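Side-chain contacts in ABC transporter, periplasmic solute-binding protein (PDB 4WED), which probably binds a solute in the periplasm, perhaps a peptide, nickel or haem ligand, and delivers it to an ABC importer: residues Leu163-Pro168 with Gly424-Pro429; Asn319-Ala324 with Lys477-Leu482; Phe420-Ala425 with Phe430-Ala435; Leu436-Phe441 with Pro458-Ala463. All blocks are in the same frame, centred on the assembly; numbering follows the deposited sequence.

From the N terminus, interaction 1 opens first, at 163-168 after helix 159-162, and closes 256 residues later on 424-429. Before it closes, interaction 2 opens at 319-324, and it closes last, on helix 471-485; the two therefore cross. Interaction 3 is a local turn-back from the end of strand 417-421 to helix 430-437, sharing Gly-424 and Ala-425 with interaction 1. Interaction 4 follows it in series, joining the end of that helix to helix 457-465, and both nest inside the loop closed by interaction 2. Interactions 2 to 4 thus gather three helices beside the sheet containing strand 417-421, and interaction 1 ties this group to the loop after helix 159-162.

Interaction 1. Residues Leu163-Pro168 with Gly424-Pro429; sequences LSYTRP and GAPYDP
Tyr-165 and Pro-426 mark the nearest approach of two irregular segments, with 7.4 Å between the CA atoms of Tyr-165 and Pro-426. The peptide before Pro-426 is cis, and Gly-424 to Tyr-427 form a type VI beta turn closed by Tyr-427 N bonding to Gly-424 O. A rigid proline suits this bend and offers its ring to a neighbour: Pro-426 CG lies 3.5 Å from Tyr-165 CE1, while Pro-426 CD sits above the centre of the Tyr-427 ring. Although Tyr-165 CB does not point at the turn, CG stands beside the backbone N (chi1 -71°), which carries the ring end there. The two tyrosines form an offset edge-to-face pair, in which the CD1 and CE1 edge of Tyr-427 is turned to the face of Tyr-165. Their centroids are 5.6 Å apart and their planes meet at 78°. A glycerol, probably from the crystallisation liquor, lies near Tyr-427; such molecules often mark pockets. One water bridges the segments, 2.7 Å from Tyr-165 OH and donating to Pro-426 O at 2.8 Å. Aromatic packing thus joins the segments, while this water satisfies the buried phenol and, together with Gln-161, the proline carbonyl.

Interaction 2. Residues Asn319-Ala324 with Lys477-Leu482; sequences NMFSAA and KVYDWL
Tyr-479 reaches out from helix 471-485 to Phe-321 in an irregular segment, and one helical turn further on Leu-482 meets Met-320. In both aromatic residues CG stands beside the backbone N and anti to the carbonyl carbon, a setting that sends each ring out toward the other segment. The side chains cross at about a right angle. Tyr-479 CE1 arrives in the plane of the Phe-321 ring, at its edge, 3.8 Å from Phe-321 CD2. The phenol oxygen passes closer still, with Tyr-479 OH 3.4 Å from Phe-321 CD2, but its hydrogen bond is made elsewhere, to the carbonyl of Tyr-327. A tyrosine therefore suits this place doubly, its ring packing on phenylalanine and its hydroxyl continuing to that backbone carbonyl. The setting is a lobe of the periplasmic-binding-protein fold, with an antiparallel sheet flanked by helices: segment 319-324 follows strand 315-316, which pairs antiparallel with strand 488-500, and helix 471-485 leads directly into that same strand. Met-320, present as selenomethionine, is fully extended (chi1 -168°, chi2 -176°, chi3 164°). A long unbranched chain can slide past the neighbouring ring in this way, and Met-320 CG lies 4.2 Å above the centre of the Phe-321 face. Met-320 SE lies 4.4 Å from Leu-482 CD1, a looser apolar touch. Around the pair, Pro-429 packs against both Phe-321 and Tyr-479, while in helix 430-437 Ser-432 touches both Phe-321 and Met-320, and Leu-433 touches Met-320.

Interaction 3. Residues Phe420-Ala425 with Phe430-Ala435; sequences FLTYGA and FGSLVA
Ser-432 OG accepts the backbone N-H of Tyr-423 at 3.0 Å (Tyr-423 N to Ser-432 OG), nearly straight at 175°. The hydroxyl stands anti to its own carbonyl carbon, a setting that brings it within 3.5 Å of Thr-422 CB as well. Next to this bond the Tyr-423 ring lies along the helix: Ser-432 CA is over one face, and Tyr-423 CE2 is 3.7 Å from Gly-431 O. Having no side chain, Gly-431 lets the ring settle close to the helix backbone. Farther along, the small methyl of Ala-435 lies against the phenol end, with Ala-435 CB 3.3 Å from Tyr-423 OH. What positions the serine is Asp-428, whose OD1 bonds to Ser-432 OG, so that this one oxygen joins the carboxylate to the Tyr-423 peptide. Thr-422 is fixed separately, its OG1 accepting the N-H of Thr-274. The contact is thus the turn from a strand into the helix that follows it. Strand 417-421 pairs antiparallel with strand 274-279, while helix 430-437 packs through Leu-433 on helix 471-485 and through Phe-430 on helix 457-465.

Interaction 4. Residues Leu436-Phe441 with Pro458-Ala463; sequences LCLSTF and PLINAA
Within 458-463, Ile-460 is the first to reach across to 436-441; Leu-459 before it faces Val-478 and Trp-481 of helix 471-485 instead. The isoleucine spreads its branches over two neighbours. CG1 stands beside the backbone N and CD1 extends from it (chi1 -62°, chi2 169°), putting Ile-460 CD1 3.7 Å from Cys-437 CB and 3.6 Å from Cys-437 C. The inner part of the side chain serves Leu-438, whose CD1 is 4.0 Å from Ile-460 CB and just as near to CG2. A beta-branched residue is apt here, since it fills the angle between the last turn of helix 430-437 and the chain leaving it. Leu-438 is the first residue to abandon helical backbone angles, and its CG lies anti to the backbone N (chi1 -173°), directing CD1 at the second helix. Asn-461 comes next. The asparagine and leucine side chains cross at about a right angle, with Asn-461 OD1 3.3 Å from Leu-438 CD1. Ala-463, a turn on from Ile-460, instead touches Phe-430. Further polar ties come from Lys-448, which binds the carbonyls of Leu-438 and Phe-441, and from Asp-457, which accepts Ser-439 N. The contact itself is mainly apolar, a buried isoleucine against Cys-437 and Leu-438, with the polar amide of the exposed Asn-461 bordering the leucine.

Interaction 1. Residues Leu163-Pro168 with Gly424-Pro429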
loop_
_atom_site.group_PDB
_atom_site.type_symbol
_atom_site.label_atom_id
_atom_site.label_comp_id
_atom_site.label_asym_id
_atom_site.label_seq_id
_atom_site.Cartn_x
_atom_site.Cartn_y
_atom_site.Cartn_z
ATOM N N LEU A 163 7.742 11.258 -4.350
ATOM C CA LEU A 163 9.046 11.664 -3.871
ATOM C C LEU A 163 9.284 11.148 -2.450
ATOM O O LEU A 163 10.394 11.289 -1.916
ATOM C CB LEU A 163 9.200 13.190 -3.902
ATOM C CG LEU A 163 9.297 13.893 -5.293
ATOM C CD1 LEU A 163 9.206 15.414 -5.186
ATOM C CD2 LEU A 163 10.538 13.509 -6.053
ATOM N N SER A 164 8.235 10.621 -1.825
ATOM C CA SER A 164 8.359 9.943 -0.526
ATOM C C SER A 164 8.843 8.491 -0.674
ATOM O O SER A 164 9.161 7.910 0.297
ATOM C CB SER A 164 7.058 9.947 0.217
ATOM O OG SER A 164 6.136 9.035 -0.379
ATOM N N TYR A 165 8.960 7.936 -1.883
ATOM C CA TYR A 165 9.210 6.505 -2.002
ATOM C C TYR A 165 10.575 6.105 -1.445
ATOM O O TYR A 165 11.480 6.931 -1.302
ATOM C CB TYR A 165 9.173 6.053 -3.464
ATOM C CG TYR A 165 7.841 6.037 -4.149
ATOM C CD1 TYR A 165 6.679 6.514 -3.534
ATOM C CD2 TYR A 165 7.758 5.617 -5.479
ATOM C CE1 TYR A 165 5.480 6.549 -4.223
ATOM C CE2 TYR A 165 6.557 5.638 -6.165
ATOM C CZ TYR A 165 5.433 6.118 -5.544
ATOM O OH TYR A 165 4.252 6.109 -6.241
ATOM N N THR A 166 10.695 4.817 -1.164
ATOM C CA THR A 166 11.903 4.258 -0.584
ATOM C C THR A 166 12.935 4.318 -1.687
ATOM O O THR A 166 14.032 4.735 -1.466
ATOM C CB THR A 166 11.698 2.828 -0.016
ATOM O OG1 THR A 166 10.840 2.894 1.146
ATOM C CG2 THR A 166 13.054 2.197 0.430
ATOM N N ARG A 167 12.566 3.931 -2.893
ATOM C CA ARG A 167 13.466 4.036 -4.032
ATOM C C ARG A 167 12.654 4.445 -5.244
ATOM O O ARG A 167 11.478 4.132 -5.300
ATOM C CB ARG A 167 14.122 2.690 -4.294
ATOM C CG ARG A 167 13.125 1.603 -4.622
ATOM C CD ARG A 167 13.793 0.370 -5.181
ATOM N NE ARG A 167 14.386 -0.422 -4.119
ATOM C CZ ARG A 167 14.168 -1.712 -3.935
ATOM N NH1 ARG A 167 13.372 -2.382 -4.742
ATOM N NH2 ARG A 167 14.752 -2.322 -2.933
ATOM N N PRO A 168 13.244 5.124 -6.226
ATOM C CA PRO A 168 14.657 5.525 -6.280
ATOM C C PRO A 168 14.941 6.938 -5.786
ATOM O O PRO A 168 15.994 7.507 -6.050
ATOM C CB PRO A 168 14.917 5.512 -7.775
ATOM C CG PRO A 168 13.659 6.062 -8.336
ATOM C CD PRO A 168 12.559 5.475 -7.484
ATOM N N GLY A 424 -2.409 -0.242 -2.493
ATOM C CA GLY A 424 -1.940 0.169 -1.156
ATOM C C GLY A 424 -0.992 1.383 -1.138
ATOM O O GLY A 424 -0.572 1.879 -2.178
ATOM N N ALA A 425 -0.680 1.886 0.058
ATOM C CA ALA A 425 0.197 3.029 0.208
ATOM C C ALA A 425 1.538 2.618 -0.310
ATOM O O ALA A 425 1.897 1.483 -0.096
ATOM C CB ALA A 425 0.319 3.413 1.657
ATOM N N PRO A 426 2.305 3.497 -0.967
ATOM C CA PRO A 426 2.029 4.913 -1.136
ATOM C C PRO A 426 1.519 5.284 -2.535
ATOM O O PRO A 426 1.587 6.447 -2.917
ATOM C CB PRO A 426 3.418 5.523 -0.966
ATOM C CG PRO A 426 4.328 4.504 -1.604
ATOM C CD PRO A 426 3.668 3.166 -1.404
ATOM N N TYR A 427 0.974 4.303 -3.249
ATOM C CA TYR A 427 0.521 4.448 -4.608
ATOM C C TYR A 427 -0.956 4.928 -4.720
ATOM O O TYR A 427 -1.441 5.207 -5.819
ATOM C CB TYR A 427 0.634 3.124 -5.321
ATOM C CG TYR A 427 1.946 2.379 -5.128
ATOM C CD1 TYR A 427 3.153 2.893 -5.640
ATOM C CD2 TYR A 427 1.990 1.155 -4.450
ATOM C CE1 TYR A 427 4.339 2.259 -5.442
ATOM C CE2 TYR A 427 3.207 0.500 -4.278
ATOM C CZ TYR A 427 4.364 1.066 -4.763
ATOM O OH TYR A 427 5.560 0.409 -4.645
ATOM N N ASP A 428 -1.680 4.991 -3.624
ATOM C CA ASP A 428 -3.133 5.126 -3.733
ATOM C C ASP A 428 -3.510 6.487 -3.215
ATOM O O ASP A 428 -2.835 7.001 -2.346
ATOM C CB ASP A 428 -3.879 4.026 -2.908
ATOM C CG ASP A 428 -4.091 2.756 -3.682
ATOM O OD1 ASP A 428 -3.957 2.802 -4.909
ATOM O OD2 ASP A 428 -4.323 1.690 -3.071
ATOM N N PRO A 429 -4.629 7.042 -3.678
ATOM C CA PRO A 429 -5.678 6.303 -4.416
ATOM C C PRO A 429 -5.530 6.286 -5.910
ATOM O O PRO A 429 -6.184 5.472 -6.574
ATOM C CB PRO A 429 -6.962 7.051 -4.024
ATOM C CG PRO A 429 -6.502 8.420 -3.651
ATOM C CD PRO A 429 -5.170 8.245 -3.003
HETATM O O HOH W 1 2.224 7.691 -5.394
#

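Interaction 2. Residues Asn319-Ala324 with Lys477-Leu482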
loop_
_atom_site.group_PDB
_atom_site.type_symbol
_atom_site.label_atom_id
_atom_site.label_comp_id
_atom_site.label_asym_id
_atom_site.label_seq_id
_atom_site.Cartn_x
_atom_site.Cartn_y
_atom_site.Cartn_z
ATOM N N ASN A 319 -15.548 1.670 2.310
ATOM C CA ASN A 319 -15.008 2.496 1.224
ATOM C C ASN A 319 -13.944 1.735 0.472
ATOM O O ASN A 319 -13.311 0.808 1.010
ATOM C CB ASN A 319 -14.388 3.747 1.797
ATOM C CG ASN A 319 -15.400 4.601 2.485
ATOM O OD1 ASN A 319 -16.078 4.141 3.393
ATOM N ND2 ASN A 319 -15.554 5.822 2.038
HETATM N N MSE A 320 -13.759 2.102 -0.783
HETATM C CA MSE A 320 -12.734 1.462 -1.575
HETATM C C MSE A 320 -11.404 1.642 -0.934
HETATM O O MSE A 320 -10.539 0.780 -1.058
HETATM C CB MSE A 320 -12.672 2.028 -2.966
HETATM C CG MSE A 320 -11.808 1.180 -3.919
HETATM SE SE MSE A 320 -11.730 2.129 -5.696
HETATM C CE MSE A 320 -10.178 1.169 -6.491
ATOM N N PHE A 321 -11.203 2.763 -0.262
ATOM C CA PHE A 321 -9.937 3.034 0.371
ATOM C C PHE A 321 -10.189 3.333 1.821
ATOM O O PHE A 321 -11.107 4.118 2.146
ATOM C CB PHE A 321 -9.288 4.232 -0.247
ATOM C CG PHE A 321 -8.956 4.051 -1.674
ATOM C CD1 PHE A 321 -7.949 3.147 -2.062
ATOM C CD2 PHE A 321 -9.610 4.793 -2.650
ATOM C CE1 PHE A 321 -7.620 2.972 -3.399
ATOM C CE2 PHE A 321 -9.276 4.623 -3.970
ATOM C CZ PHE A 321 -8.275 3.712 -4.351
ATOM N N SER A 322 -9.376 2.730 2.689
ATOM C CA SER A 322 -9.462 3.038 4.123
ATOM C C SER A 322 -9.015 4.475 4.383
ATOM O O SER A 322 -8.388 5.115 3.532
ATOM C CB SER A 322 -8.647 2.045 4.979
ATOM O OG SER A 322 -7.309 2.490 5.170
ATOM N N ALA A 323 -9.340 4.951 5.580
ATOM C CA ALA A 323 -9.042 6.331 6.050
ATOM C C ALA A 323 -7.536 6.608 6.211
ATOM O O ALA A 323 -7.096 7.750 6.225
ATOM C CB ALA A 323 -9.771 6.557 7.380
ATOM N N ALA A 324 -6.751 5.539 6.337
ATOM C CA ALA A 324 -5.311 5.619 6.345
ATOM C C ALA A 324 -4.766 6.272 5.057
ATOM O O ALA A 324 -3.667 6.850 5.074
ATOM C CB ALA A 324 -4.710 4.214 6.525
ATOM N N LYS A 477 -16.277 12.839 -6.208
ATOM C CA LYS A 477 -17.265 12.530 -7.225
ATOM C C LYS A 477 -17.030 11.153 -7.826
ATOM O O LYS A 477 -17.985 10.460 -8.198
ATOM C CB LYS A 477 -17.254 13.569 -8.341
ATOM C CG LYS A 477 -17.445 15.009 -7.886
ATOM C CD LYS A 477 -17.439 15.919 -9.095
ATOM C CE LYS A 477 -18.779 15.854 -9.819
ATOM N NZ LYS A 477 -18.691 16.437 -11.182
ATOM N N VAL A 478 -15.770 10.745 -7.933
ATOM C CA VAL A 478 -15.506 9.359 -8.335
ATOM C C VAL A 478 -16.192 8.414 -7.326
ATOM O O VAL A 478 -16.943 7.527 -7.718
ATOM C CB VAL A 478 -14.003 9.069 -8.484
ATOM C CG1 VAL A 478 -13.751 7.577 -8.765
ATOM C CG2 VAL A 478 -13.424 9.912 -9.605
ATOM N N TYR A 479 -15.986 8.663 -6.040
ATOM C CA TYR A 479 -16.495 7.771 -4.967
ATOM C C TYR A 479 -18.009 7.769 -4.869
ATOM O O TYR A 479 -18.588 6.726 -4.563
ATOM C CB TYR A 479 -15.935 8.192 -3.619
ATOM C CG TYR A 479 -14.445 8.219 -3.510
ATOM C CD1 TYR A 479 -13.661 7.188 -4.077
ATOM C CD2 TYR A 479 -13.799 9.212 -2.788
ATOM C CE1 TYR A 479 -12.278 7.155 -3.928
ATOM C CE2 TYR A 479 -12.414 9.205 -2.650
ATOM C CZ TYR A 479 -11.660 8.165 -3.230
ATOM O OH TYR A 479 -10.288 8.104 -3.110
ATOM N N ASP A 480 -18.650 8.919 -5.154
ATOM C CA ASP A 480 -20.131 9.000 -5.159
ATOM C C ASP A 480 -20.696 8.209 -6.309
ATOM O O ASP A 480 -21.692 7.505 -6.178
ATOM C CB ASP A 480 -20.642 10.425 -5.292
ATOM C CG ASP A 480 -20.131 11.356 -4.198
ATOM O OD1 ASP A 480 -19.698 10.883 -3.121
ATOM O OD2 ASP A 480 -20.172 12.595 -4.424
ATOM N N TRP A 481 -20.055 8.324 -7.456
ATOM C CA TRP A 481 -20.481 7.530 -8.592
ATOM C C TRP A 481 -20.488 6.036 -8.268
ATOM O O TRP A 481 -21.472 5.306 -8.495
ATOM C CB TRP A 481 -19.550 7.751 -9.775
ATOM C CG TRP A 481 -20.153 7.266 -10.986
ATOM C CD1 TRP A 481 -21.058 7.917 -11.746
ATOM C CD2 TRP A 481 -19.991 5.975 -11.561
ATOM N NE1 TRP A 481 -21.457 7.124 -12.787
ATOM C CE2 TRP A 481 -20.806 5.925 -12.704
ATOM C CE3 TRP A 481 -19.237 4.851 -11.224
ATOM C CZ2 TRP A 481 -20.875 4.802 -13.533
ATOM C CZ3 TRP A 481 -19.311 3.719 -12.051
ATOM C CH2 TRP A 481 -20.127 3.709 -13.185
ATOM N N LEU A 482 -19.362 5.589 -7.757
ATOM C CA LEU A 482 -19.180 4.167 -7.509
ATOM C C LEU A 482 -20.231 3.659 -6.507
ATOM O O LEU A 482 -20.821 2.600 -6.703
ATOM C CB LEU A 482 -17.780 3.891 -6.953
ATOM C CG LEU A 482 -16.601 4.074 -7.893
ATOM C CD1 LEU A 482 -15.313 4.240 -7.096
ATOM C CD2 LEU A 482 -16.464 2.892 -8.844
#

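Interaction 3. Residues Phe420-Ala425 with Phe430-Ala435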
loop_
_atom_site.group_PDB
_atom_site.type_symbol
_atom_site.label_atom_id
_atom_site.label_comp_id
_atom_site.label_asym_id
_atom_site.label_seq_id
_atom_site.Cartn_x
_atom_site.Cartn_y
_atom_site.Cartn_z
ATOM N N PHE A 420 -10.288 -8.351 -6.388
ATOM C CA PHE A 420 -9.153 -7.521 -6.601
ATOM C C PHE A 420 -8.670 -7.043 -5.270
ATOM O O PHE A 420 -9.419 -6.981 -4.287
ATOM C CB PHE A 420 -9.562 -6.309 -7.413
ATOM C CG PHE A 420 -9.893 -6.630 -8.825
ATOM C CD1 PHE A 420 -11.091 -7.232 -9.142
ATOM C CD2 PHE A 420 -9.012 -6.318 -9.845
ATOM C CE1 PHE A 420 -11.402 -7.532 -10.457
ATOM C CE2 PHE A 420 -9.320 -6.624 -11.168
ATOM C CZ PHE A 420 -10.514 -7.234 -11.473
ATOM N N LEU A 421 -7.407 -6.685 -5.262
ATOM C CA LEU A 421 -6.733 -6.073 -4.146
ATOM C C LEU A 421 -6.234 -4.768 -4.651
ATOM O O LEU A 421 -5.701 -4.737 -5.700
ATOM C CB LEU A 421 -5.529 -6.917 -3.727
ATOM C CG LEU A 421 -5.836 -8.168 -2.894
ATOM C CD1 LEU A 421 -4.595 -9.021 -2.863
ATOM C CD2 LEU A 421 -6.246 -7.856 -1.487
ATOM N N THR A 422 -6.436 -3.689 -3.903
ATOM C CA THR A 422 -5.831 -2.427 -4.238
ATOM C C THR A 422 -4.311 -2.462 -4.061
ATOM O O THR A 422 -3.742 -3.340 -3.444
ATOM C CB THR A 422 -6.450 -1.209 -3.475
ATOM O OG1 THR A 422 -6.324 -1.337 -2.044
ATOM C CG2 THR A 422 -7.908 -1.043 -3.841
ATOM N N TYR A 423 -3.663 -1.479 -4.641
ATOM C CA TYR A 423 -2.231 -1.411 -4.645
ATOM C C TYR A 423 -1.684 -1.065 -3.256
ATOM O O TYR A 423 -0.580 -1.542 -2.898
ATOM C CB TYR A 423 -1.763 -0.382 -5.681
ATOM C CG TYR A 423 -1.932 -0.787 -7.138
ATOM C CD1 TYR A 423 -2.430 -2.016 -7.481
ATOM C CD2 TYR A 423 -1.527 0.058 -8.175
ATOM C CE1 TYR A 423 -2.554 -2.390 -8.802
ATOM C CE2 TYR A 423 -1.620 -0.333 -9.504
ATOM C CZ TYR A 423 -2.151 -1.563 -9.802
ATOM O OH TYR A 423 -2.306 -2.026 -11.083
ATOM N N GLY A 424 -2.409 -0.242 -2.493
ATOM C CA GLY A 424 -1.940 0.169 -1.156
ATOM C C GLY A 424 -0.992 1.383 -1.138
ATOM O O GLY A 424 -0.572 1.879 -2.178
ATOM N N ALA A 425 -0.680 1.886 0.058
ATOM C CA ALA A 425 0.197 3.029 0.208
ATOM C C ALA A 425 1.538 2.618 -0.310
ATOM O O ALA A 425 1.897 1.483 -0.096
ATOM C CB ALA A 425 0.319 3.413 1.657
ATOM N N PHE A 430 -4.654 7.142 -6.450
ATOM C CA PHE A 430 -4.612 7.309 -7.895
ATOM C C PHE A 430 -4.095 6.098 -8.635
ATOM O O PHE A 430 -4.584 5.816 -9.743
ATOM C CB PHE A 430 -3.860 8.584 -8.291
ATOM C CG PHE A 430 -4.641 9.846 -8.008
ATOM C CD1 PHE A 430 -5.867 10.073 -8.633
ATOM C CD2 PHE A 430 -4.165 10.811 -7.117
ATOM C CE1 PHE A 430 -6.608 11.247 -8.374
ATOM C CE2 PHE A 430 -4.878 11.984 -6.861
ATOM C CZ PHE A 430 -6.116 12.201 -7.481
ATOM N N GLY A 431 -3.143 5.369 -8.039
ATOM C CA GLY A 431 -2.589 4.160 -8.678
ATOM C C GLY A 431 -3.678 3.146 -8.978
ATOM O O GLY A 431 -3.777 2.648 -10.083
ATOM N N SER A 432 -4.527 2.874 -7.991
ATOM C CA SER A 432 -5.582 1.879 -8.140
ATOM C C SER A 432 -6.742 2.385 -8.950
ATOM O O SER A 432 -7.283 1.652 -9.771
ATOM C CB SER A 432 -6.108 1.439 -6.769
ATOM O OG SER A 432 -5.083 0.791 -6.023
ATOM N N LEU A 433 -7.138 3.628 -8.702
ATOM C CA LEU A 433 -8.193 4.235 -9.471
ATOM C C LEU A 433 -7.907 4.202 -10.949
ATOM O O LEU A 433 -8.746 3.805 -11.749
ATOM C CB LEU A 433 -8.377 5.694 -9.079
ATOM C CG LEU A 433 -9.283 5.899 -7.881
ATOM C CD1 LEU A 433 -9.524 7.386 -7.658
ATOM C CD2 LEU A 433 -10.623 5.168 -8.050
ATOM N N VAL A 434 -6.728 4.671 -11.307
ATOM C CA VAL A 434 -6.365 4.736 -12.681
ATOM C C VAL A 434 -6.205 3.329 -13.243
ATOM O O VAL A 434 -6.785 3.006 -14.285
ATOM C CB VAL A 434 -5.065 5.544 -12.846
ATOM C CG1 VAL A 434 -4.442 5.312 -14.214
ATOM C CG2 VAL A 434 -5.353 7.043 -12.649
ATOM N N ALA A 435 -5.414 2.494 -12.564
ATOM C CA ALA A 435 -5.067 1.196 -13.106
ATOM C C ALA A 435 -6.276 0.261 -13.182
ATOM O O ALA A 435 -6.377 -0.530 -14.126
ATOM C CB ALA A 435 -3.970 0.558 -12.293
#

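Interaction 4. Residues Leu436-Phe441 with Pro458-Ala463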
loop_
_atom_site.group_PDB
_atom_site.type_symbol
_atom_site.label_atom_id
_atom_site.label_comp_id
_atom_site.label_asym_id
_atom_site.label_seq_id
_atom_site.Cartn_x
_atom_site.Cartn_y
_atom_site.Cartn_z
ATOM N N LEU A 436 -7.193 0.364 -12.214
ATOM C CA LEU A 436 -8.277 -0.594 -12.109
ATOM C C LEU A 436 -9.626 -0.045 -12.561
ATOM O O LEU A 436 -10.580 -0.802 -12.692
ATOM C CB LEU A 436 -8.421 -1.082 -10.663
ATOM C CG LEU A 436 -7.196 -1.753 -10.020
ATOM C CD1 LEU A 436 -7.563 -2.175 -8.593
ATOM C CD2 LEU A 436 -6.695 -2.963 -10.797
ATOM N N CYS A 437 -9.715 1.260 -12.762
ATOM C CA CYS A 437 -10.996 1.863 -13.042
ATOM C C CYS A 437 -11.065 2.734 -14.291
ATOM O O CYS A 437 -12.143 2.894 -14.835
ATOM C CB CYS A 437 -11.463 2.655 -11.841
ATOM S SG CYS A 437 -11.749 1.631 -10.385
ATOM N N LEU A 438 -9.957 3.291 -14.763
ATOM C CA LEU A 438 -10.002 4.097 -15.978
ATOM C C LEU A 438 -9.982 3.190 -17.229
ATOM O O LEU A 438 -9.003 2.469 -17.450
ATOM C CB LEU A 438 -8.827 5.097 -15.996
ATOM C CG LEU A 438 -8.742 6.197 -17.120
ATOM C CD1 LEU A 438 -9.686 7.372 -16.944
ATOM C CD2 LEU A 438 -7.343 6.758 -17.191
ATOM N N SER A 439 -11.048 3.222 -18.038
ATOM C CA SER A 439 -11.082 2.469 -19.326
ATOM C C SER A 439 -9.834 2.627 -20.174
ATOM O O SER A 439 -9.288 1.642 -20.639
ATOM C CB SER A 439 -12.261 2.877 -20.219
ATOM O OG SER A 439 -13.444 2.227 -19.824
ATOM N N THR A 440 -9.423 3.873 -20.408
ATOM C CA THR A 440 -8.370 4.173 -21.361
ATOM C C THR A 440 -6.998 3.660 -20.907
ATOM O O THR A 440 -6.167 3.378 -21.730
ATOM C CB THR A 440 -8.321 5.682 -21.669
ATOM O OG1 THR A 440 -8.210 6.423 -20.457
ATOM C CG2 THR A 440 -9.579 6.118 -22.392
ATOM N N PHE A 441 -6.777 3.489 -19.606
ATOM C CA PHE A 441 -5.514 2.919 -19.097
ATOM C C PHE A 441 -5.534 1.393 -19.184
ATOM O O PHE A 441 -6.342 0.738 -18.534
ATOM C CB PHE A 441 -5.242 3.369 -17.657
ATOM C CG PHE A 441 -3.883 2.940 -17.121
ATOM C CD1 PHE A 441 -3.703 1.666 -16.572
ATOM C CD2 PHE A 441 -2.783 3.822 -17.139
ATOM C CE1 PHE A 441 -2.473 1.277 -16.070
ATOM C CE2 PHE A 441 -1.547 3.422 -16.636
ATOM C CZ PHE A 441 -1.393 2.156 -16.103
ATOM N N PRO A 458 -14.597 10.270 -17.265
ATOM C CA PRO A 458 -14.541 11.714 -17.096
ATOM C C PRO A 458 -14.272 12.156 -15.670
ATOM O O PRO A 458 -13.603 13.140 -15.433
ATOM C CB PRO A 458 -15.930 12.165 -17.555
ATOM C CG PRO A 458 -16.319 11.158 -18.567
ATOM C CD PRO A 458 -15.774 9.856 -18.050
ATOM N N LEU A 459 -14.787 11.420 -14.715
ATOM C CA LEU A 459 -14.662 11.805 -13.322
ATOM C C LEU A 459 -13.277 11.453 -12.844
ATOM O O LEU A 459 -12.662 12.215 -12.089
ATOM C CB LEU A 459 -15.695 11.057 -12.487
ATOM C CG LEU A 459 -17.145 11.252 -12.926
ATOM C CD1 LEU A 459 -18.032 10.254 -12.169
ATOM C CD2 LEU A 459 -17.570 12.700 -12.689
ATOM N N ILE A 460 -12.765 10.314 -13.292
ATOM C CA ILE A 460 -11.372 9.966 -12.939
ATOM C C ILE A 460 -10.384 10.971 -13.534
ATOM O O ILE A 460 -9.521 11.483 -12.803
ATOM C CB ILE A 460 -10.988 8.520 -13.327
ATOM C CG1 ILE A 460 -11.871 7.511 -12.569
ATOM C CG2 ILE A 460 -9.514 8.248 -13.001
ATOM C CD1 ILE A 460 -11.735 6.090 -13.079
ATOM N N ASN A 461 -10.540 11.278 -14.834
ATOM C CA ASN A 461 -9.717 12.289 -15.531
ATOM C C ASN A 461 -9.721 13.659 -14.855
ATOM O O ASN A 461 -8.691 14.332 -14.740
ATOM C CB ASN A 461 -10.178 12.442 -16.984
ATOM C CG ASN A 461 -9.832 11.224 -17.847
ATOM O OD1 ASN A 461 -8.813 10.526 -17.636
ATOM N ND2 ASN A 461 -10.671 10.970 -18.842
ATOM N N ALA A 462 -10.894 14.077 -14.408
ATOM C CA ALA A 462 -11.018 15.366 -13.736
ATOM C C ALA A 462 -10.263 15.297 -12.414
ATOM O O ALA A 462 -9.514 16.204 -12.066
ATOM C CB ALA A 462 -12.481 15.720 -13.521
ATOM N N ALA A 463 -10.428 14.203 -11.689
ATOM C CA ALA A 463 -9.685 14.031 -10.437
ATOM C C ALA A 463 -8.158 14.010 -10.628
ATOM O O ALA A 463 -7.413 14.573 -9.814
ATOM C CB ALA A 463 -10.134 12.782 -9.756
#